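Local atomic coordinates of bifunctional protein PutA (PDB entry 5UR2), a protein that probably oxidises proline to glutamate in two steps, using a flavin-dependent proline dehydrogenase and an NAD-dependent glutamate semialdehyde dehydrogenase joined in one chain. Residues G685-Q688 against G689-N692. Residues are numbered along the deposited sequence; the frame is centred on the assembly and turned at random.
Sequences GFPQ and GVIN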
# COMPACT_ATOMS: atom_id res chain seq x y z
N GLY B 685 -18.58 15.18 18.61
CA GLY B 685 -19.78 15.20 17.80
C GLY B 685 -20.12 13.92 17.05
O GLY B 685 -20.86 13.99 16.06
N PHE B 686 -19.62 12.77 17.49
CA PHE B 686 -19.99 11.53 16.84
C PHE B 686 -21.48 11.28 17.02
O PHE B 686 -21.98 11.36 18.15
CB PHE B 686 -19.16 10.36 17.39
CG PHE B 686 -17.74 10.35 16.90
CD1 PHE B 686 -16.77 11.14 17.51
CD2 PHE B 686 -17.36 9.56 15.83
CE1 PHE B 686 -15.46 11.14 17.05
CE2 PHE B 686 -16.06 9.55 15.38
CZ PHE B 686 -15.11 10.35 15.99
N PRO B 687 -22.23 10.99 15.95
CA PRO B 687 -23.68 10.82 16.08
C PRO B 687 -24.03 9.67 17.02
O PRO B 687 -23.26 8.73 17.22
CB PRO B 687 -24.13 10.49 14.64
CG PRO B 687 -23.04 10.91 13.77
CD PRO B 687 -21.76 10.77 14.58
N GLN B 688 -25.24 9.75 17.57
CA GLN B 688 -25.68 8.74 18.52
C GLN B 688 -25.59 7.35 17.91
O GLN B 688 -25.98 7.13 16.75
CB GLN B 688 -27.11 9.03 18.96
CG GLN B 688 -28.11 8.96 17.84
CD GLN B 688 -29.54 9.07 18.33
OE1 GLN B 688 -29.84 9.90 19.19
NE2 GLN B 688 -30.41 8.23 17.81
N GLY B 689 -25.07 6.41 18.69
CA GLY B 689 -24.99 5.01 18.29
C GLY B 689 -23.75 4.64 17.50
O GLY B 689 -23.46 3.44 17.37
N VAL B 690 -23.00 5.61 16.95
CA VAL B 690 -21.80 5.27 16.20
C VAL B 690 -20.77 4.62 17.12
O VAL B 690 -20.14 3.62 16.76
CB VAL B 690 -21.24 6.53 15.49
CG1 VAL B 690 -19.88 6.23 14.82
CG2 VAL B 690 -22.26 7.04 14.45
N ILE B 691 -20.63 5.15 18.34
CA ILE B 691 -19.76 4.59 19.35
C ILE B 691 -20.57 4.43 20.63
O ILE B 691 -21.24 5.37 21.06
CB ILE B 691 -18.52 5.49 19.58
CG1 ILE B 691 -17.66 5.50 18.31
CG2 ILE B 691 -17.69 5.00 20.75
CD1 ILE B 691 -16.67 6.63 18.22
N ASN B 692 -20.57 3.22 21.21
CA ASN B 692 -21.32 2.95 22.42
C ASN B 692 -20.39 2.48 23.53
O ASN B 692 -19.43 1.73 23.28
CB ASN B 692 -22.42 1.93 22.18
CG ASN B 692 -23.36 2.36 21.06
OD1 ASN B 692 -24.35 3.06 21.31
ND2 ASN B 692 -23.02 2.01 19.83
O HOH W 1 -21.52 7.89 18.99
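Ile-691 lays its terminal methyl on one face of the Phe-686 ring, a CH-pi contact in which CD1 stands 4.1 Å from the ring centroid and 22° off the normal. The methyl is displaced toward the rim, so its nearest ring atom is CD2 of Phe-686, at 3.8 Å. Ile-691 CG1 lies anti to the carbonyl carbon, and the extended chain beyond it carries CD1 to the ring. Val-690 instead meets the ring edge, with CG1 4.3 Å from Phe-686 CD2. Its other branch, CG2, packs 3.8 Å from Pro-687 CD.

A type II beta turn, Pro-687 to Val-690, closed by Val-690 N donating to Pro-687 O (3.1 Å, N-H...O 164°), brings the flanking Phe-686 and Ile-691 together. Gly-689 supplies the positive phi (87°) at the third position. Water 1 accepts from Ile-691 N (3.0 Å) within hydrogen-bonding distance of Pro-687 O, bridging the two. Asn-692 ND2 reaches back to Gly-689 O at 2.9 Å, from above the carbonyl plane; ND2 also bonds Val-662 O, while OD1 accepts from Asn-502 N.

The loop holding this turn links helix 671-684, ended by a Schellman motif at Gly-685, to strand 691-693, parallel to strand 661-665: a beta-alpha-beta crossover consistent with the Rossmann-type NAD-binding fold of aldehyde dehydrogenases. Apolar contacts thus probably set the side-chain packing, while Asn-692 ties the turn to the neighbouring strand.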